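Local coordinates for protein hypothetical bacterial 6-phosphogluconolactonase (PDB 3SCY) that probably hydrolyses 6-phosphogluconolactone to 6-phosphogluconate, and is built as a seven-bladed beta-propeller, at residues F32-E40 with T314-V322; L266-Y274 with R335-T343. One frame throughout, in Å; residues are numbered along the deposited sequence. Where two conformers were deposited one is given.

How the interactions relate
Interactions 1 and 2, with centres 13 Å apart, repeat one arrangement and so serve as a worked example of how blades pack. In each, the turn joining the two outer strands of one blade meets the Pro-Asn/Asp-Gly-Lys-Tyr turn between the two inner strands of the adjoining blade. Both involve the four-stranded antiparallel blade spanning 310-350: interaction 1 uses its 314-322 turn against the blade that combines N-terminal strands with the C-terminal strand 354-360, and interaction 2 uses its 335-343 turn against the blade spanning 261-303. The segments alternate along the chain. Arg335 NH1 probably hydrogen-bonds Gly317 O, so three successive blades are tied together near the ring closure.

Interaction 1. Residues F32-E40 with T314-V322; sequences FRFNEETGE and TPNGKYLLV
Thr314 begins the inner hairpin turn of one propeller blade and faces the outer hairpin of the blade that closes the ring, where its methyl CG2 rests 3.7 Å from Phe34 CE2. Pro315 follows, its CD near the carboxylate of Glu36. Asn316 is held at several atoms. Its backbone N donates to Glu36 OE1 on the syn side (2.9 Å), while its amide lies stacked on the Glu36 carboxylate, the two planes 12° apart. To arrive there, Glu36 sets CG between its own backbone N and carbonyl carbon (chi1 63°) and then runs extended. Asn316 ND2 donates almost straight to Glu36 O (2.8 Å), which lies close to the amide plane although the donor stands above the carbonyl plane, and it makes a weaker bond to Glu37 OE2. The other end of the amide, OD1, accepts from Thr314 OG1 and, closing an Asx turn, from Lys318 N; the two bonds fix the rotation of the group and plausibly ease its closeness to Glu36 OE1. Past Gly317, Lys318 runs fully extended past Glu36 O, and its NZ hydrogen-bonds Glu37 O at 2.7 Å; the Glu37 carboxylate nearby may add a mild attraction. Tyr319 then slots between two neighbours: Lys318 CG covers one face and Gly39 CA the opposite one, while the edge of Phe34 is directed at the tyrosine face in an offset T-shaped pair (planes at 89°). Finally Leu321 approaches Phe34 from the opposite direction, laying CD2 over the centre of that ring, 3.8 Å from its centroid.

Interaction 2. Residues L266-Y274 with R335-T343; sequences LSPDGKYLY and RDQATGLLT. With NA (sodium ion), chain E.
Two neighbouring blades of the propeller meet where the inner turn 266-274 packs on the outer turn 335-343, through Tyr272 on Gly340 and Tyr274 on Arg335. Gly340 CA sits directly over the centre of the Tyr272 ring, 3.5 Å from its centroid, a close CH-pi contact in which the glycine backbone, with phi positive at 83°, lies flush on the aromatic face. Beyond it the phenol of Tyr274 is a polar hub. Arg335, extended as far as CD and then bent at chi3 (66°), swings its guanidinium side-on, so that NE (2.8 Å) and NH2 (3.1 Å) both donate to Tyr274 OH from within the guanidinium plane, which is nearly perpendicular to the phenol ring. That same hydroxyl donates to Gly340 O at 2.6 Å. Three bonds therefore fix Tyr274 OH, and the two from a cation would probably polarise it towards a stronger donor. Over one guanidinium face lies Ser267 CB, 3.4 Å from NH2. A water accepts from Arg335 NH2 and donates to Asp269 OD2 and Gln337 O; Asp269 OD1 is already engaged by Ser267 OG, and also by Lys271 N, which closes an Asx turn. Where the outer turn re-enters its strand, Leu342 brings CD2 to Tyr274 CE2 (4.0 Å), and its carbonyl O binds the sodium ion at 2.4 Å alongside four waters and Gln302. The tyrosine ring laid on a glycine of the adjoining outer hairpin, which recurs with Tyr319 and Gly39, is a joint between adjacent blades of the seven-bladed beta-propeller.

Interaction 1. Residues F32-E40 with T314-V322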
ATOM      1  N   PHE A  32     -16.035  -5.955   5.684  1.00 20.94           N
ATOM      2  CA  PHE A  32     -16.990  -6.650   4.810  1.00 21.47           C
ATOM      3  C   PHE A  32     -16.585  -8.079   4.580  1.00 26.12           C
ATOM      4  O   PHE A  32     -15.400  -8.398   4.611  1.00 25.19           O
ATOM      5  CB  PHE A  32     -17.053  -5.957   3.404  1.00 23.04           C
ATOM      6  CG  PHE A  32     -17.451  -4.498   3.392  1.00 23.35           C
ATOM      7  CD1 PHE A  32     -16.514  -3.503   3.658  1.00 24.38           C
ATOM      8  CD2 PHE A  32     -18.760  -4.121   3.131  1.00 25.97           C
ATOM      9  CE1 PHE A  32     -16.884  -2.160   3.677  1.00 25.49           C
ATOM     10  CE2 PHE A  32     -19.143  -2.777   3.193  1.00 28.77           C
ATOM     11  CZ  PHE A  32     -18.192  -1.801   3.444  1.00 25.13           C
ATOM     12  N   ARG A  33     -17.562  -8.930   4.261  1.00 24.55           N
ATOM     13  CA  ARG A  33     -17.250 -10.234   3.731  1.00 24.97           C
ATOM     14  C   ARG A  33     -17.234 -10.056   2.210  1.00 27.81           C
ATOM     15  O   ARG A  33     -18.105  -9.369   1.683  1.00 30.32           O
ATOM     16  CB  ARG A  33     -18.269 -11.300   4.157  1.00 27.20           C
ATOM     17  CG  ARG A  33     -17.673 -12.710   4.066  1.00 34.49           C
ATOM     18  CD  ARG A  33     -16.747 -12.997   5.244  1.00 41.67           C
ATOM     19  NE  ARG A  33     -17.552 -13.134   6.452  1.00 43.17           N
ATOM     20  CZ  ARG A  33     -17.123 -13.056   7.704  1.00 45.34           C
ATOM     21  NH1 ARG A  33     -15.841 -12.811   7.965  1.00 42.62           N
ATOM     22  NH2 ARG A  33     -17.975 -13.189   8.707  1.00 40.17           N
ATOM     23  N   PHE A  34     -16.245 -10.605   1.509  1.00 24.41           N
ATOM     24  CA  PHE A  34     -16.222 -10.494   0.042  1.00 23.76           C
ATOM     25  C   PHE A  34     -16.012 -11.884  -0.555  1.00 27.78           C
ATOM     26  O   PHE A  34     -15.015 -12.539  -0.236  1.00 26.26           O
ATOM     27  CB  PHE A  34     -15.127  -9.503  -0.444  1.00 23.58           C
ATOM     28  CG  PHE A  34     -15.129  -9.387  -1.958  1.00 24.22           C
ATOM     29  CD1 PHE A  34     -16.045  -8.559  -2.614  1.00 26.49           C
ATOM     30  CD2 PHE A  34     -14.259 -10.151  -2.732  1.00 24.82           C
ATOM     31  CE1 PHE A  34     -16.080  -8.490  -4.010  1.00 27.03           C
ATOM     32  CE2 PHE A  34     -14.286 -10.066  -4.129  1.00 27.58           C
ATOM     33  CZ  PHE A  34     -15.204  -9.248  -4.758  1.00 26.64           C
ATOM     34  N   ASN A  35     -16.926 -12.326  -1.442  1.00 27.12           N
ATOM     35  CA  ASN A  35     -16.781 -13.644  -2.050  1.00 26.82           C
ATOM     36  C   ASN A  35     -15.939 -13.531  -3.326  1.00 28.78           C
ATOM     37  O   ASN A  35     -16.372 -12.886  -4.283  1.00 28.61           O
ATOM     38  CB  ASN A  35     -18.156 -14.240  -2.327  1.00 31.33           C
ATOM     39  CG  ASN A  35     -18.099 -15.687  -2.684  1.00 37.55           C
ATOM     40  OD1 ASN A  35     -17.329 -16.113  -3.559  1.00 37.13           O
ATOM     41  ND2 ASN A  35     -18.874 -16.487  -1.979  1.00 36.47           N
ATOM     42  N   GLU A  36     -14.720 -14.125  -3.327  1.00 27.34           N
ATOM     43  CA  GLU A  36     -13.799 -14.021  -4.474  1.00 25.79           C
ATOM     44  C   GLU A  36     -14.174 -14.988  -5.624  1.00 30.52           C
ATOM     45  O   GLU A  36     -13.433 -15.064  -6.598  1.00 29.01           O
ATOM     46  CB  GLU A  36     -12.318 -14.185  -4.070  1.00 26.13           C
ATOM     47  CG  GLU A  36     -11.923 -15.540  -3.489  1.00 29.15           C
ATOM     48  CD  GLU A  36     -10.442 -15.877  -3.450  1.00 39.08           C
ATOM     49  OE1 GLU A  36      -9.608 -15.037  -3.865  1.00 29.02           O
ATOM     50  OE2 GLU A  36     -10.119 -17.021  -3.052  1.00 36.78           O
ATOM     51  N   GLU A  37     -15.294 -15.712  -5.513  1.00 28.27           N
ATOM     52  CA  GLU A  37     -15.731 -16.580  -6.630  1.00 29.29           C
ATOM     53  C   GLU A  37     -16.980 -15.968  -7.286  1.00 35.89           C
ATOM     54  O   GLU A  37     -17.246 -16.236  -8.464  1.00 37.37           O
ATOM     55  CB  GLU A  37     -15.981 -18.058  -6.208  1.00 32.21           C
ATOM     56  CG  GLU A  37     -14.754 -18.858  -5.762  1.00 42.43           C
ATOM     57  CD  GLU A  37     -13.555 -19.092  -6.672  1.00 54.12           C
ATOM     58  OE1 GLU A  37     -13.731 -19.123  -7.910  1.00 46.45           O
ATOM     59  OE2 GLU A  37     -12.442 -19.309  -6.135  1.00 41.30           O
ATOM     60  N   THR A  38     -17.739 -15.126  -6.550  1.00 31.94           N
ATOM     61  CA  THR A  38     -18.967 -14.507  -7.077  1.00 32.20           C
ATOM     62  C   THR A  38     -18.982 -12.972  -7.122  1.00 33.84           C
ATOM     63  O   THR A  38     -19.802 -12.405  -7.850  1.00 33.25           O
ATOM     64  CB  THR A  38     -20.199 -14.933  -6.278  1.00 40.18           C
ATOM     65  OG1 THR A  38     -20.094 -14.395  -4.964  1.00 37.19           O
ATOM     66  CG2 THR A  38     -20.397 -16.450  -6.235  1.00 39.47           C
ATOM     67  N   GLY A  39     -18.136 -12.310  -6.315  1.00 28.55           N
ATOM     68  CA  GLY A  39     -18.110 -10.853  -6.280  1.00 26.89           C
ATOM     69  C   GLY A  39     -19.121 -10.220  -5.351  1.00 31.25           C
ATOM     70  O   GLY A  39     -19.202  -8.992  -5.270  1.00 28.86           O
ATOM     71  N   GLU A  40     -19.888 -11.054  -4.623  1.00 31.65           N
ATOM     72  CA  GLU A  40     -20.875 -10.593  -3.647  1.00 31.26           C
ATOM     73  C   GLU A  40     -20.189 -10.132  -2.366  1.00 32.40           C
ATOM     74  O   GLU A  40     -19.177 -10.702  -1.971  1.00 32.00           O
ATOM     75  CB  GLU A  40     -21.890 -11.704  -3.322  1.00 34.40           C
ATOM     76  CG  GLU A  40     -22.661 -12.233  -4.534  1.00 46.54           C
ATOM     77  CD  GLU A  40     -23.645 -11.312  -5.237  1.00 68.03           C
ATOM     78  OE1 GLU A  40     -23.964 -10.233  -4.687  1.00 41.38           O
ATOM     79  OE2 GLU A  40     -24.130 -11.690  -6.329  1.00 71.10           O
ATOM     80  N   THR A 314      -7.924 -10.163  -5.677  1.00 20.63           N
ATOM     81  CA  THR A 314      -8.204 -11.294  -4.786  1.00 19.82           C
ATOM     82  C   THR A 314      -7.100 -12.355  -4.917  1.00 23.80           C
ATOM     83  O   THR A 314      -6.513 -12.504  -5.999  1.00 24.51           O
ATOM     84  CB  THR A 314      -9.581 -11.870  -5.086  1.00 22.69           C
ATOM     85  OG1 THR A 314      -9.646 -12.305  -6.465  1.00 22.15           O
ATOM     86  CG2 THR A 314     -10.718 -10.887  -4.743  1.00 22.01           C
ATOM     87  N   PRO A 315      -6.856 -13.159  -3.843  1.00 23.17           N
ATOM     88  CA  PRO A 315      -5.789 -14.179  -3.912  1.00 23.27           C
ATOM     89  C   PRO A 315      -5.951 -15.185  -5.061  1.00 25.04           C
ATOM     90  O   PRO A 315      -4.941 -15.655  -5.585  1.00 27.55           O
ATOM     91  CB  PRO A 315      -5.887 -14.887  -2.554  1.00 25.12           C
ATOM     92  CG  PRO A 315      -6.414 -13.821  -1.636  1.00 30.26           C
ATOM     93  CD  PRO A 315      -7.424 -13.066  -2.482  1.00 25.72           C
ATOM     94  N   ASN A 316      -7.190 -15.484  -5.491  1.00 22.50           N
ATOM     95  CA  ASN A 316      -7.426 -16.426  -6.590  1.00 24.57           C
ATOM     96  C   ASN A 316      -7.249 -15.743  -7.965  1.00 28.71           C
ATOM     97  O   ASN A 316      -7.398 -16.396  -8.993  1.00 29.95           O
ATOM     98  CB  ASN A 316      -8.800 -17.088  -6.477  1.00 27.96           C
ATOM     99  CG  ASN A 316      -9.990 -16.206  -6.743  1.00 32.94           C
ATOM    100  OD1 ASN A 316      -9.871 -14.989  -6.934  1.00 30.09           O
ATOM    101  ND2 ASN A 316     -11.178 -16.779  -6.654  1.00 28.84           N
ATOM    102  N   GLY A 317      -6.986 -14.426  -7.957  1.00 24.97           N
ATOM    103  CA  GLY A 317      -6.784 -13.640  -9.177  1.00 24.60           C
ATOM    104  C   GLY A 317      -8.034 -13.320  -9.961  1.00 26.57           C
ATOM    105  O   GLY A 317      -7.954 -12.722 -11.047  1.00 25.50           O
ATOM    106  N   LYS A 318      -9.215 -13.711  -9.461  1.00 24.39           N
ATOM    107  CA  LYS A 318     -10.439 -13.547 -10.238  1.00 23.92           C
ATOM    108  C   LYS A 318     -10.996 -12.121 -10.253  1.00 25.84           C
ATOM    109  O   LYS A 318     -11.621 -11.741 -11.238  1.00 26.90           O
ATOM    110  CB  LYS A 318     -11.534 -14.533  -9.765  1.00 27.31           C
ATOM    111  CG  LYS A 318     -12.845 -14.421 -10.525  1.00 37.10           C
ATOM    112  CD  LYS A 318     -13.823 -15.509 -10.171  1.00 40.22           C
ATOM    113  CE  LYS A 318     -15.041 -15.394 -11.055  1.00 43.37           C
ATOM    114  NZ  LYS A 318     -15.997 -16.495 -10.795  1.00 42.05           N
ATOM    115  N   TYR A 319     -10.844 -11.361  -9.151  1.00 21.94           N
ATOM    116  CA  TYR A 319     -11.394 -10.008  -9.118  1.00 22.05           C
ATOM    117  C   TYR A 319     -10.356  -8.962  -8.733  1.00 21.38           C
ATOM    118  O   TYR A 319      -9.385  -9.240  -8.010  1.00 20.34           O
ATOM    119  CB  TYR A 319     -12.572  -9.905  -8.114  1.00 22.72           C
ATOM    120  CG  TYR A 319     -13.764 -10.756  -8.466  1.00 23.99           C
ATOM    121  CD1 TYR A 319     -14.638 -10.379  -9.483  1.00 24.61           C
ATOM    122  CD2 TYR A 319     -14.035 -11.928  -7.772  1.00 25.64           C
ATOM    123  CE1 TYR A 319     -15.740 -11.164  -9.816  1.00 25.84           C
ATOM    124  CE2 TYR A 319     -15.131 -12.727  -8.105  1.00 27.16           C
ATOM    125  CZ  TYR A 319     -15.986 -12.334  -9.124  1.00 30.28           C
ATOM    126  OH  TYR A 319     -17.084 -13.098  -9.496  1.00 33.03           O
ATOM    127  N   LEU A 320     -10.580  -7.752  -9.268  1.00 19.76           N
ATOM    128  CA  LEU A 320      -9.799  -6.561  -8.983  1.00 17.71           C
ATOM    129  C   LEU A 320     -10.776  -5.504  -8.459  1.00 20.30           C
ATOM    130  O   LEU A 320     -11.759  -5.148  -9.137  1.00 19.29           O
ATOM    131  CB  LEU A 320      -9.068  -6.110 -10.264  1.00 17.15           C
ATOM    132  CG  LEU A 320      -8.006  -5.015 -10.071  1.00 19.19           C
ATOM    133  CD1 LEU A 320      -6.942  -5.064 -11.167  1.00 19.08           C
ATOM    134  CD2 LEU A 320      -8.640  -3.625 -10.004  1.00 19.94           C
ATOM    135  N   LEU A 321     -10.546  -5.086  -7.204  1.00 17.15           N
ATOM    136  CA  LEU A 321     -11.424  -4.148  -6.517  1.00 17.15           C
ATOM    137  C   LEU A 321     -10.777  -2.801  -6.421  1.00 17.96           C
ATOM    138  O   LEU A 321      -9.625  -2.715  -5.978  1.00 16.94           O
ATOM    139  CB  LEU A 321     -11.753  -4.649  -5.101  1.00 17.20           C
ATOM    140  CG  LEU A 321     -12.577  -5.937  -4.975  1.00 21.80           C
ATOM    141  CD1 LEU A 321     -11.751  -7.182  -5.246  1.00 22.34           C
ATOM    142  CD2 LEU A 321     -13.114  -6.091  -3.554  1.00 22.13           C
ATOM    143  N   VAL A 322     -11.494  -1.753  -6.865  1.00 17.87           N
ATOM    144  CA  VAL A 322     -10.966  -0.390  -6.909  1.00 16.88           C
ATOM    145  C   VAL A 322     -11.677   0.546  -5.934  1.00 20.26           C
ATOM    146  O   VAL A 322     -12.877   0.768  -6.066  1.00 19.72           O
ATOM    147  CB  VAL A 322     -11.048   0.215  -8.330  1.00 19.69           C
ATOM    148  CG1 VAL A 322     -10.405   1.601  -8.368  1.00 19.33           C
ATOM    149  CG2 VAL A 322     -10.394  -0.709  -9.351  1.00 18.75           C
TER

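Interaction 2. Residues L266-Y274 with R335-T343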
ATOM      1  N   LEU A 266       0.535  -6.756  -8.866  1.00 17.72           N
ATOM      2  CA  LEU A 266       0.677  -7.838  -9.797  1.00 16.92           C
ATOM      3  C   LEU A 266      -0.460  -8.798  -9.570  1.00 19.96           C
ATOM      4  O   LEU A 266      -0.869  -9.014  -8.413  1.00 20.43           O
ATOM      5  CB  LEU A 266       2.020  -8.570  -9.565  1.00 17.27           C
ATOM      6  CG  LEU A 266       3.256  -7.911 -10.128  1.00 20.00           C
ATOM      7  CD1 LEU A 266       4.489  -8.382  -9.421  1.00 19.06           C
ATOM      8  CD2 LEU A 266       3.405  -8.200 -11.614  1.00 20.33           C
ATOM      9  N   SER A 267      -0.929  -9.453 -10.641  1.00 18.18           N
ATOM     10  CA  SER A 267      -1.868 -10.552 -10.467  1.00 19.52           C
ATOM     11  C   SER A 267      -1.132 -11.676  -9.670  1.00 23.96           C
ATOM     12  O   SER A 267       0.100 -11.804  -9.790  1.00 23.01           O
ATOM     13  CB  SER A 267      -2.397 -11.059 -11.817  1.00 21.42           C
ATOM     14  OG  SER A 267      -1.363 -11.452 -12.704  1.00 23.99           O
ATOM     15  N   PRO A 268      -1.847 -12.462  -8.856  1.00 23.03           N
ATOM     16  CA  PRO A 268      -1.170 -13.541  -8.096  1.00 25.01           C
ATOM     17  C   PRO A 268      -0.370 -14.515  -8.972  1.00 28.36           C
ATOM     18  O   PRO A 268       0.660 -14.989  -8.501  1.00 27.67           O
ATOM     19  CB  PRO A 268      -2.325 -14.248  -7.380  1.00 27.20           C
ATOM     20  CG  PRO A 268      -3.378 -13.200  -7.248  1.00 32.42           C
ATOM     21  CD  PRO A 268      -3.284 -12.396  -8.528  1.00 26.66           C
ATOM     22  N   ASP A 269      -0.778 -14.780 -10.255  1.00 24.50           N
ATOM     23  CA  ASP A 269      -0.043 -15.671 -11.153  1.00 24.46           C
ATOM     24  C   ASP A 269       1.200 -14.987 -11.766  1.00 26.84           C
ATOM     25  O   ASP A 269       1.954 -15.638 -12.489  1.00 29.36           O
ATOM     26  CB  ASP A 269      -0.975 -16.244 -12.245  1.00 26.78           C
ATOM     27  CG  ASP A 269      -1.607 -15.219 -13.189  1.00 32.18           C
ATOM     28  OD1 ASP A 269      -1.197 -14.037 -13.151  1.00 28.41           O
ATOM     29  OD2 ASP A 269      -2.485 -15.616 -13.988  1.00 36.64           O
ATOM     30  N   GLY A 270       1.381 -13.693 -11.483  1.00 22.94           N
ATOM     31  CA  GLY A 270       2.513 -12.886 -11.931  1.00 23.50           C
ATOM     32  C   GLY A 270       2.511 -12.516 -13.405  1.00 24.37           C
ATOM     33  O   GLY A 270       3.484 -11.929 -13.898  1.00 24.49           O
ATOM     34  N   LYS A 271       1.432 -12.856 -14.113  1.00 22.53           N
ATOM     35  CA  LYS A 271       1.349 -12.623 -15.556  0.50 22.11           C
ATOM     36  C   LYS A 271       0.969 -11.185 -15.944  1.00 23.89           C
ATOM     37  O   LYS A 271       1.293 -10.763 -17.066  1.00 23.10           O
ATOM     38  CB  LYS A 271       0.360 -13.595 -16.193  0.50 25.36           C
ATOM     39  CG  LYS A 271       0.934 -14.995 -16.348  0.50 27.00           C
ATOM     40  CD  LYS A 271       0.057 -15.854 -17.248  0.50 33.09           C
ATOM     41  CE  LYS A 271       0.598 -17.258 -17.390  0.50 46.40           C
ATOM     42  NZ  LYS A 271      -0.230 -18.074 -18.315  0.50 56.52           N
ATOM     43  N   TYR A 272       0.314 -10.426 -15.037  1.00 19.73           N
ATOM     44  CA  TYR A 272      -0.100  -9.072 -15.361  1.00 19.03           C
ATOM     45  C   TYR A 272       0.174  -8.150 -14.239  1.00 20.61           C
ATOM     46  O   TYR A 272       0.171  -8.562 -13.079  1.00 21.29           O
ATOM     47  CB  TYR A 272      -1.610  -8.997 -15.714  1.00 19.79           C
ATOM     48  CG  TYR A 272      -1.935  -9.722 -16.998  1.00 20.73           C
ATOM     49  CD1 TYR A 272      -1.768  -9.102 -18.235  1.00 22.46           C
ATOM     50  CD2 TYR A 272      -2.317 -11.059 -16.982  1.00 23.38           C
ATOM     51  CE1 TYR A 272      -1.964  -9.801 -19.421  1.00 24.00           C
ATOM     52  CE2 TYR A 272      -2.514 -11.766 -18.159  1.00 24.42           C
ATOM     53  CZ  TYR A 272      -2.354 -11.129 -19.375  1.00 25.99           C
ATOM     54  OH  TYR A 272      -2.529 -11.843 -20.541  1.00 28.21           O
ATOM     55  N   LEU A 273       0.478  -6.902 -14.594  1.00 18.96           N
ATOM     56  CA  LEU A 273       0.721  -5.809 -13.667  1.00 17.87           C
ATOM     57  C   LEU A 273      -0.346  -4.743 -13.914  1.00 18.25           C
ATOM     58  O   LEU A 273      -0.644  -4.402 -15.064  1.00 18.21           O
ATOM     59  CB  LEU A 273       2.130  -5.240 -13.841  1.00 18.43           C
ATOM     60  CG  LEU A 273       2.496  -4.140 -12.815  1.00 20.96           C
ATOM     61  CD1 LEU A 273       3.864  -4.326 -12.285  1.00 23.80           C
ATOM     62  CD2 LEU A 273       2.313  -2.726 -13.383  1.00 23.00           C
ATOM     63  N   TYR A 274      -0.852  -4.155 -12.825  1.00 15.09           N
ATOM     64  CA  TYR A 274      -1.867  -3.117 -12.896  1.00 14.83           C
ATOM     65  C   TYR A 274      -1.388  -1.884 -12.157  1.00 17.53           C
ATOM     66  O   TYR A 274      -0.785  -2.004 -11.082  1.00 16.86           O
ATOM     67  CB  TYR A 274      -3.183  -3.629 -12.252  1.00 15.66           C
ATOM     68  CG  TYR A 274      -3.736  -4.832 -12.978  1.00 16.24           C
ATOM     69  CD1 TYR A 274      -3.294  -6.121 -12.677  1.00 18.89           C
ATOM     70  CD2 TYR A 274      -4.711  -4.685 -13.960  1.00 16.67           C
ATOM     71  CE1 TYR A 274      -3.756  -7.232 -13.392  1.00 17.95           C
ATOM     72  CE2 TYR A 274      -5.231  -5.791 -14.634  1.00 17.20           C
ATOM     73  CZ  TYR A 274      -4.731  -7.057 -14.365  1.00 19.76           C
ATOM     74  OH  TYR A 274      -5.228  -8.129 -15.069  1.00 20.65           O
ATOM     75  N   ARG A 335     -11.516 -10.268 -13.652  1.00 25.12           N
ATOM     76  CA  ARG A 335     -10.302 -10.419 -14.444  1.00 24.72           C
ATOM     77  C   ARG A 335     -10.387 -11.574 -15.389  1.00 30.78           C
ATOM     78  O   ARG A 335     -10.750 -12.683 -14.990  1.00 33.16           O
ATOM     79  CB  ARG A 335      -9.090 -10.691 -13.551  1.00 23.71           C
ATOM     80  CG  ARG A 335      -8.603  -9.525 -12.739  1.00 24.39           C
ATOM     81  CD  ARG A 335      -7.227  -9.800 -12.128  1.00 23.32           C
ATOM     82  NE  ARG A 335      -6.156  -9.935 -13.114  1.00 25.39           N
ATOM     83  CZ  ARG A 335      -5.567 -11.075 -13.460  1.00 24.80           C
ATOM     84  NH1 ARG A 335      -5.882 -12.210 -12.845  1.00 28.21           N
ATOM     85  NH2 ARG A 335      -4.644 -11.088 -14.414  1.00 22.84           N
ATOM     86  N   ASP A 336      -9.971 -11.351 -16.626  1.00 25.84           N
ATOM     87  CA  ASP A 336      -9.825 -12.453 -17.556  1.00 25.55           C
ATOM     88  C   ASP A 336      -8.394 -12.879 -17.373  1.00 30.07           C
ATOM     89  O   ASP A 336      -7.483 -12.089 -17.642  1.00 29.29           O
ATOM     90  CB  ASP A 336     -10.158 -12.014 -18.993  1.00 26.89           C
ATOM     91  CG  ASP A 336     -10.059 -13.144 -20.007  1.00 34.54           C
ATOM     92  OD1 ASP A 336      -9.168 -14.008 -19.852  1.00 32.86           O
ATOM     93  OD2 ASP A 336     -10.808 -13.116 -20.995  1.00 38.59           O
ATOM     94  N   GLN A 337      -8.176 -14.092 -16.840  1.00 29.48           N
ATOM     95  CA  GLN A 337      -6.822 -14.538 -16.490  1.00 31.09           C
ATOM     96  C   GLN A 337      -5.939 -14.802 -17.718  1.00 33.24           C
ATOM     97  O   GLN A 337      -4.717 -14.714 -17.602  1.00 33.80           O
ATOM     98  CB  GLN A 337      -6.863 -15.749 -15.527  1.00 34.12           C
ATOM     99  CG  GLN A 337      -7.805 -15.469 -14.325  1.00 48.23           C
ATOM    100  CD  GLN A 337      -7.288 -15.793 -12.944  1.00 68.07           C
ATOM    101  OE1 GLN A 337      -6.209 -15.354 -12.518  1.00 60.37           O
ATOM    102  NE2 GLN A 337      -8.127 -16.448 -12.159  1.00 60.95           N
ATOM    103  N   ALA A 338      -6.534 -14.971 -18.897  1.00 30.98           N
ATOM    104  CA  ALA A 338      -5.794 -15.197 -20.130  1.00 32.42           C
ATOM    105  C   ALA A 338      -5.425 -13.900 -20.877  1.00 35.90           C
ATOM    106  O   ALA A 338      -4.492 -13.916 -21.676  1.00 38.85           O
ATOM    107  CB  ALA A 338      -6.600 -16.098 -21.042  1.00 34.98           C
ATOM    108  N   THR A 339      -6.153 -12.795 -20.661  1.00 28.40           N
ATOM    109  CA  THR A 339      -5.846 -11.545 -21.370  1.00 26.24           C
ATOM    110  C   THR A 339      -5.463 -10.406 -20.423  1.00 25.63           C
ATOM    111  O   THR A 339      -4.956  -9.391 -20.889  1.00 23.89           O
ATOM    112  CB  THR A 339      -7.065 -11.081 -22.188  1.00 27.99           C
ATOM    113  OG1 THR A 339      -8.081 -10.698 -21.260  1.00 23.93           O
ATOM    114  CG2 THR A 339      -7.565 -12.153 -23.151  1.00 29.00           C
ATOM    115  N   GLY A 340      -5.764 -10.548 -19.138  1.00 22.38           N
ATOM    116  CA  GLY A 340      -5.511  -9.492 -18.158  1.00 20.28           C
ATOM    117  C   GLY A 340      -6.601  -8.434 -18.103  1.00 21.75           C
ATOM    118  O   GLY A 340      -6.595  -7.601 -17.191  1.00 21.52           O
ATOM    119  N   LEU A 341      -7.567  -8.474 -19.051  1.00 21.70           N
ATOM    120  CA  LEU A 341      -8.615  -7.457 -19.169  1.00 21.65           C
ATOM    121  C   LEU A 341      -9.689  -7.552 -18.108  1.00 24.51           C
ATOM    122  O   LEU A 341      -9.922  -8.610 -17.512  1.00 24.29           O
ATOM    123  CB  LEU A 341      -9.233  -7.458 -20.566  1.00 21.19           C
ATOM    124  CG  LEU A 341      -8.236  -7.300 -21.711  1.00 25.49           C
ATOM    125  CD1 LEU A 341      -8.961  -7.320 -23.050  1.00 26.17           C
ATOM    126  CD2 LEU A 341      -7.344  -6.022 -21.544  1.00 25.92           C
ATOM    127  N   LEU A 342     -10.331  -6.414 -17.858  1.00 21.74           N
ATOM    128  CA  LEU A 342     -11.275  -6.249 -16.758  1.00 20.71           C
ATOM    129  C   LEU A 342     -12.697  -6.000 -17.229  1.00 25.36           C
ATOM    130  O   LEU A 342     -12.902  -5.366 -18.273  1.00 25.35           O
ATOM    131  CB  LEU A 342     -10.818  -5.060 -15.893  1.00 19.20           C
ATOM    132  CG  LEU A 342      -9.403  -5.137 -15.348  1.00 19.85           C
ATOM    133  CD1 LEU A 342      -9.060  -3.891 -14.530  1.00 19.95           C
ATOM    134  CD2 LEU A 342      -9.208  -6.399 -14.473  1.00 23.49           C
ATOM    135  N   THR A 343     -13.687  -6.480 -16.431  1.00 22.69           N
ATOM    136  CA  THR A 343     -15.125  -6.310 -16.675  1.00 23.29           C
ATOM    137  C   THR A 343     -15.812  -5.874 -15.393  1.00 27.15           C
ATOM    138  O   THR A 343     -15.764  -6.607 -14.406  1.00 27.30           O
ATOM    139  CB  THR A 343     -15.760  -7.614 -17.202  1.00 31.35           C
ATOM    140  OG1 THR A 343     -15.055  -8.066 -18.353  1.00 30.89           O
ATOM    141  CG2 THR A 343     -17.251  -7.454 -17.532  1.00 33.37           C
TER
HETATM  142 NA    NA E 388     -12.507  -3.347 -19.434  1.00 25.88          NA
HETATM  143  O   HOH W   1      -3.802 -14.621 -11.090  1.00 26.47           O
HETATM  144  O   HOH W   2      -3.785 -13.590 -15.233  1.00 29.03           O
HETATM  145  O   HOH W   3      -2.430 -10.261 -22.918  1.00 48.87           O
HETATM  146  O   HOH W   4      -9.893  -3.749 -19.579  1.00 13.42           O
HETATM  147  O   HOH W   5     -14.643  -3.196 -20.196  1.00 28.16           O
HETATM  148  O   HOH W   6     -11.851  -1.139 -20.589  1.00 21.48           O
HETATM  149  O   HOH W   7     -11.812  -4.730 -21.583  1.00 27.77           O